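Local atomic coordinates of 3' terminal uridylyl transferase (Trypanosoma brucei, PDB entry 5HZD), a protein that adds uridine nucleotides from UTP to the 3' ends of guide RNAs, ribosomal RNAs and some mRNAs during mitochondrial RNA editing. Residues R76-R90 with V106-G120. Residues are numbered along the deposited sequence; the frame is centred on the assembly and turned at random.
Sequences RDAGESKMQEAHRAR and VFIFGSSVAMGVWDG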
loop_
_atom_site.group_PDB
_atom_site.type_symbol
_atom_site.label_atom_id
_atom_site.label_comp_id
_atom_site.label_asym_id
_atom_site.label_seq_id
_atom_site.Cartn_x
_atom_site.Cartn_y
_atom_site.Cartn_z
ATOM N N ARG A 76 -14.121 1.952 1.777
ATOM C CA ARG A 76 -12.908 1.153 1.766
ATOM C C ARG A 76 -13.030 -0.064 2.697
ATOM O O ARG A 76 -12.203 -0.982 2.635
ATOM C CB ARG A 76 -11.685 2.007 2.136
ATOM C CG ARG A 76 -11.150 2.911 1.005
ATOM C CD ARG A 76 -10.635 2.090 -0.196
ATOM N NE ARG A 76 -9.268 2.429 -0.605
ATOM C CZ ARG A 76 -8.198 1.678 -0.345
ATOM N NH1 ARG A 76 -8.327 0.555 0.340
ATOM N NH2 ARG A 76 -6.994 2.056 -0.766
ATOM N N ASP A 77 -14.047 -0.059 3.557
ATOM C CA ASP A 77 -14.249 -1.113 4.567
ATOM C C ASP A 77 -15.323 -2.074 4.070
ATOM O O ASP A 77 -16.519 -1.785 4.193
ATOM C CB ASP A 77 -14.716 -0.480 5.877
ATOM C CG ASP A 77 -14.911 -1.489 7.013
ATOM O OD1 ASP A 77 -14.893 -2.718 6.785
ATOM O OD2 ASP A 77 -15.131 -1.038 8.155
ATOM N N ALA A 78 -14.893 -3.215 3.530
ATOM C CA ALA A 78 -15.832 -4.174 2.969
ATOM C C ALA A 78 -16.139 -5.313 3.942
ATOM O O ALA A 78 -16.725 -6.331 3.558
ATOM C CB ALA A 78 -15.296 -4.710 1.635
ATOM N N GLY A 79 -15.758 -5.140 5.212
ATOM C CA GLY A 79 -16.133 -6.087 6.244
ATOM C C GLY A 79 -15.084 -7.171 6.461
ATOM O O GLY A 79 -14.167 -7.344 5.658
ATOM N N GLU A 80 -15.283 -7.947 7.518
ATOM C CA GLU A 80 -14.256 -8.927 7.885
ATOM C C GLU A 80 -14.205 -10.068 6.867
ATOM O O GLU A 80 -13.130 -10.616 6.572
ATOM C CB GLU A 80 -14.555 -9.478 9.280
ATOM C CG GLU A 80 -13.497 -10.441 9.723
ATOM C CD GLU A 80 -13.615 -10.809 11.190
ATOM O OE1 GLU A 80 -14.607 -10.406 11.842
ATOM O OE2 GLU A 80 -12.690 -11.501 11.677
ATOM N N SER A 81 -15.352 -10.459 6.323
ATOM C CA SER A 81 -15.359 -11.578 5.374
ATOM C C SER A 81 -14.546 -11.298 4.131
ATOM O O SER A 81 -13.865 -12.179 3.604
ATOM C CB SER A 81 -16.793 -11.941 4.997
ATOM O OG SER A 81 -17.468 -12.432 6.128
ATOM N N LYS A 82 -14.613 -10.067 3.641
ATOM C CA LYS A 82 -13.796 -9.669 2.508
ATOM C C LYS A 82 -12.314 -9.683 2.874
ATOM O O LYS A 82 -11.486 -10.138 2.100
ATOM C CB LYS A 82 -14.245 -8.288 1.996
ATOM C CG LYS A 82 -13.508 -7.832 0.749
ATOM C CD LYS A 82 -13.744 -8.773 -0.448
ATOM C CE LYS A 82 -15.176 -8.823 -0.849
ATOM N NZ LYS A 82 -15.358 -9.845 -1.930
ATOM N N MET A 83 -11.963 -9.208 4.066
ATOM C CA MET A 83 -10.567 -9.303 4.491
ATOM C C MET A 83 -10.103 -10.758 4.499
ATOM O O MET A 83 -8.950 -11.067 4.124
ATOM C CB MET A 83 -10.386 -8.665 5.872
ATOM C CG MET A 83 -8.982 -8.896 6.434
ATOM S SD MET A 83 -7.710 -7.855 5.733
ATOM C CE MET A 83 -7.821 -6.459 6.870
ATOM N N GLN A 84 -10.985 -11.659 4.916
ATOM C CA GLN A 84 -10.587 -13.062 4.994
ATOM C C GLN A 84 -10.362 -13.682 3.609
ATOM O O GLN A 84 -9.611 -14.659 3.487
ATOM C CB GLN A 84 -11.572 -13.838 5.853
ATOM C CG GLN A 84 -11.473 -13.369 7.322
ATOM C CD GLN A 84 -12.531 -13.981 8.209
ATOM O OE1 GLN A 84 -13.717 -14.005 7.860
ATOM N NE2 GLN A 84 -12.114 -14.483 9.366
ATOM N N GLU A 85 -10.923 -13.086 2.545
ATOM C CA GLU A 85 -10.565 -13.535 1.215
ATOM C C GLU A 85 -9.098 -13.304 0.905
ATOM O O GLU A 85 -8.455 -14.161 0.272
ATOM C CB GLU A 85 -11.414 -12.867 0.135
ATOM C CG GLU A 85 -12.859 -13.266 0.229
ATOM C CD GLU A 85 -13.738 -12.536 -0.788
ATOM O OE1 GLU A 85 -13.187 -12.016 -1.786
ATOM O OE2 GLU A 85 -14.977 -12.479 -0.553
ATOM N N ALA A 86 -8.551 -12.164 1.356
ATOM C CA ALA A 86 -7.113 -11.909 1.204
ATOM C C ALA A 86 -6.287 -12.902 2.047
ATOM O O ALA A 86 -5.230 -13.351 1.615
ATOM C CB ALA A 86 -6.758 -10.433 1.586
ATOM N N HIS A 87 -6.774 -13.236 3.236
ATOM C CA HIS A 87 -6.119 -14.249 4.069
ATOM C C HIS A 87 -6.021 -15.587 3.335
ATOM O O HIS A 87 -4.981 -16.272 3.381
ATOM C CB HIS A 87 -6.850 -14.477 5.385
ATOM C CG HIS A 87 -6.890 -13.284 6.293
ATOM N ND1 HIS A 87 -7.509 -13.335 7.519
ATOM C CD2 HIS A 87 -6.364 -12.042 6.176
ATOM C CE1 HIS A 87 -7.386 -12.160 8.115
ATOM N NE2 HIS A 87 -6.704 -11.359 7.325
ATOM N N ARG A 88 -7.103 -15.980 2.683
ATOM C CA ARG A 88 -7.080 -17.243 1.959
ATOM C C ARG A 88 -6.112 -17.165 0.786
ATOM O O ARG A 88 -5.354 -18.122 0.519
ATOM C CB ARG A 88 -8.479 -17.614 1.505
ATOM C CG ARG A 88 -9.373 -17.899 2.703
ATOM C CD ARG A 88 -10.651 -18.633 2.362
ATOM N NE ARG A 88 -11.590 -17.757 1.687
ATOM C CZ ARG A 88 -12.448 -16.949 2.297
ATOM N NH1 ARG A 88 -12.522 -16.903 3.632
ATOM N NH2 ARG A 88 -13.255 -16.190 1.561
ATOM N N ALA A 89 -6.120 -16.041 0.056
ATOM C CA ALA A 89 -5.167 -15.888 -1.036
ATOM C C ALA A 89 -3.720 -15.998 -0.568
ATOM O O ALA A 89 -2.880 -16.600 -1.242
ATOM C CB ALA A 89 -5.396 -14.544 -1.781
ATOM N N ARG A 90 -3.428 -15.420 0.601
ATOM C CA ARG A 90 -2.085 -15.469 1.173
ATOM C C ARG A 90 -1.688 -16.918 1.443
ATOM O O ARG A 90 -0.580 -17.320 1.118
ATOM C CB ARG A 90 -2.040 -14.692 2.513
ATOM C CG ARG A 90 -0.610 -14.472 3.049
ATOM C CD ARG A 90 -0.598 -14.285 4.584
ATOM N NE ARG A 90 -1.167 -15.488 5.162
ATOM C CZ ARG A 90 -0.477 -16.600 5.338
ATOM N NH1 ARG A 90 0.838 -16.627 5.046
ATOM N NH2 ARG A 90 -1.102 -17.681 5.788
ATOM N N VAL A 106 4.743 -16.192 3.654
ATOM C CA VAL A 106 4.163 -15.058 2.933
ATOM C C VAL A 106 3.538 -14.095 3.940
ATOM O O VAL A 106 2.757 -14.502 4.795
ATOM C CB VAL A 106 3.091 -15.536 1.911
ATOM C CG1 VAL A 106 2.443 -14.321 1.179
ATOM C CG2 VAL A 106 3.734 -16.457 0.851
ATOM N N PHE A 107 3.895 -12.810 3.830
ATOM C CA PHE A 107 3.384 -11.769 4.728
ATOM C C PHE A 107 2.606 -10.777 3.883
ATOM O O PHE A 107 3.134 -10.307 2.874
ATOM C CB PHE A 107 4.568 -10.989 5.316
ATOM C CG PHE A 107 5.503 -11.817 6.181
ATOM C CD1 PHE A 107 6.376 -12.740 5.589
ATOM C CD2 PHE A 107 5.573 -11.625 7.555
ATOM C CE1 PHE A 107 7.243 -13.492 6.352
ATOM C CE2 PHE A 107 6.466 -12.366 8.326
ATOM C CZ PHE A 107 7.282 -13.314 7.734
ATOM N N ILE A 108 1.372 -10.437 4.255
ATOM C CA ILE A 108 0.683 -9.328 3.567
ATOM C C ILE A 108 1.189 -7.986 4.105
ATOM O O ILE A 108 1.372 -7.829 5.317
ATOM C CB ILE A 108 -0.823 -9.411 3.745
ATOM C CG1 ILE A 108 -1.359 -10.623 2.974
ATOM C CG2 ILE A 108 -1.508 -8.092 3.269
ATOM C CD1 ILE A 108 -2.855 -10.911 3.199
ATOM N N PHE A 109 1.402 -7.020 3.217
ATOM C CA PHE A 109 1.626 -5.641 3.698
ATOM C C PHE A 109 0.866 -4.672 2.836
ATOM O O PHE A 109 0.091 -5.089 1.978
ATOM C CB PHE A 109 3.120 -5.307 3.858
ATOM C CG PHE A 109 3.907 -5.248 2.566
ATOM C CD1 PHE A 109 4.395 -6.404 1.971
ATOM C CD2 PHE A 109 4.176 -4.034 1.970
ATOM C CE1 PHE A 109 5.169 -6.328 0.790
ATOM C CE2 PHE A 109 4.902 -3.942 0.787
ATOM C CZ PHE A 109 5.403 -5.113 0.189
ATOM N N GLY A 110 1.042 -3.375 3.104
ATOM C CA GLY A 110 0.231 -2.380 2.428
ATOM C C GLY A 110 -1.004 -1.951 3.183
ATOM O O GLY A 110 -1.052 -2.046 4.407
ATOM N N SER A 111 -2.011 -1.483 2.443
ATOM C CA SER A 111 -3.145 -0.823 3.088
ATOM C C SER A 111 -4.019 -1.729 3.947
ATOM O O SER A 111 -4.686 -1.249 4.853
ATOM C CB SER A 111 -4.003 -0.048 2.079
ATOM O OG SER A 111 -4.699 -0.928 1.208
ATOM N N SER A 112 -4.026 -3.045 3.688
ATOM C CA SER A 112 -4.865 -3.888 4.515
ATOM C C SER A 112 -4.281 -3.977 5.912
ATOM O O SER A 112 -5.046 -4.155 6.880
ATOM C CB SER A 112 -5.061 -5.292 3.895
ATOM O OG SER A 112 -3.821 -5.973 3.777
ATOM N N VAL A 113 -2.948 -3.831 6.029
ATOM C CA VAL A 113 -2.297 -3.727 7.318
ATOM C C VAL A 113 -2.496 -2.327 7.872
ATOM O O VAL A 113 -3.026 -2.170 8.965
ATOM C CB VAL A 113 -0.812 -4.066 7.209
ATOM C CG1 VAL A 113 -0.089 -3.795 8.551
ATOM C CG2 VAL A 113 -0.674 -5.532 6.860
ATOM N N ALA A 114 -2.108 -1.321 7.107
ATOM C CA ALA A 114 -2.130 0.058 7.604
ATOM C C ALA A 114 -3.526 0.536 8.013
ATOM O O ALA A 114 -3.648 1.239 9.025
ATOM C CB ALA A 114 -1.558 0.980 6.554
ATOM N N MET A 115 -4.565 0.134 7.273
ATOM C CA MET A 115 -5.938 0.621 7.522
ATOM C C MET A 115 -6.822 -0.407 8.192
ATOM O O MET A 115 -7.956 -0.093 8.542
ATOM C CB MET A 115 -6.630 1.026 6.215
ATOM C CG MET A 115 -5.831 1.965 5.338
ATOM S SD MET A 115 -5.917 3.642 6.026
ATOM C CE MET A 115 -4.633 4.462 5.088
ATOM N N GLY A 116 -6.339 -1.639 8.349
ATOM C CA GLY A 116 -7.108 -2.678 9.019
ATOM C C GLY A 116 -8.388 -3.082 8.313
ATOM O O GLY A 116 -9.245 -3.717 8.912
ATOM N N VAL A 117 -8.499 -2.729 7.030
ATOM C CA VAL A 117 -9.641 -3.113 6.211
ATOM C C VAL A 117 -9.146 -3.358 4.782
ATOM O O VAL A 117 -8.050 -2.904 4.413
ATOM C CB VAL A 117 -10.737 -1.993 6.153
ATOM C CG1 VAL A 117 -11.323 -1.728 7.524
ATOM C CG2 VAL A 117 -10.177 -0.713 5.531
ATOM N N TRP A 118 -9.962 -4.053 3.981
ATOM C CA TRP A 118 -9.672 -4.221 2.551
ATOM C C TRP A 118 -10.992 -4.190 1.772
ATOM O O TRP A 118 -11.963 -4.814 2.187
ATOM C CB TRP A 118 -8.917 -5.534 2.326
ATOM C CG TRP A 118 -8.538 -5.786 0.869
ATOM C CD1 TRP A 118 -7.786 -4.993 0.064
ATOM C CD2 TRP A 118 -8.881 -6.937 0.099
ATOM N NE1 TRP A 118 -7.637 -5.575 -1.170
ATOM C CE2 TRP A 118 -8.317 -6.759 -1.183
ATOM C CE3 TRP A 118 -9.629 -8.087 0.356
ATOM C CZ2 TRP A 118 -8.440 -7.713 -2.196
ATOM C CZ3 TRP A 118 -9.770 -9.021 -0.663
ATOM C CH2 TRP A 118 -9.190 -8.816 -1.926
ATOM N N ASP A 119 -11.029 -3.469 0.643
ATOM C CA ASP A 119 -12.281 -3.281 -0.096
ATOM C C ASP A 119 -12.524 -4.338 -1.171
ATOM O O ASP A 119 -13.591 -4.388 -1.812
ATOM C CB ASP A 119 -12.329 -1.850 -0.672
ATOM C CG ASP A 119 -11.204 -1.566 -1.651
ATOM O OD1 ASP A 119 -10.425 -2.496 -1.954
ATOM O OD2 ASP A 119 -11.091 -0.413 -2.153
ATOM N N GLY A 120 -11.542 -5.205 -1.355
ATOM C CA GLY A 120 -11.704 -6.329 -2.257
ATOM C C GLY A 120 -11.139 -5.964 -3.612
ATOM O O GLY A 120 -11.113 -6.787 -4.523
HETATM O O HOH W 1 -7.258 -1.400 2.311
HETATM O O HOH W 2 -12.455 -5.383 4.797
#
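Trp118 lays its indole against helix 80-90, with CB of Ala86 over one face as a CH-pi contact, 4.2 Å from the centroid of the six-membered ring, and the backbone N of Gly120 over the opposite face. At the ring edge, Lys82 O lies in plane, 3.3 Å from Trp118 CE3. With CG anti to the backbone N (chi1 -179°), the ring is carried in under the first turns of the helix, while NE1 bonds to Ala122 O in the loop before strand 124-129. The Arg90 guanidinium meets strand 106-109 edge-on: NH1 donates to Val106 O at 2.9 Å, tilted 20° from the carbonyl plane, and CG of Arg90 rests against CG1 of Val106 while CB lies by CD1 of Ile108. Salt bridges to Glu94 and Asp372 also hold this guanidinium. The helix runs roughly antiparallel (148°) to an edge strand of the palm sheet, in the nucleotidyltransferase fold; Gly110 then N-caps helix 111-114, whose Ser111 probably binds UTP. In the conformers described, a water links Ser111 OG to Val117 O and, weakly, Arg76 NH1, and Asp119 OD2 lies well out of the Arg76 guanidinium plane, a long 3.7 Å from NE, attracted by charge alone. Asp119 OD1 accepts from the backbone N of Thr121 and Ala122. The bent side chain of Met83 brings CE to 3.6 Å from Ser112 O. A second water donates to Gly79 O and accepts from Trp118 N.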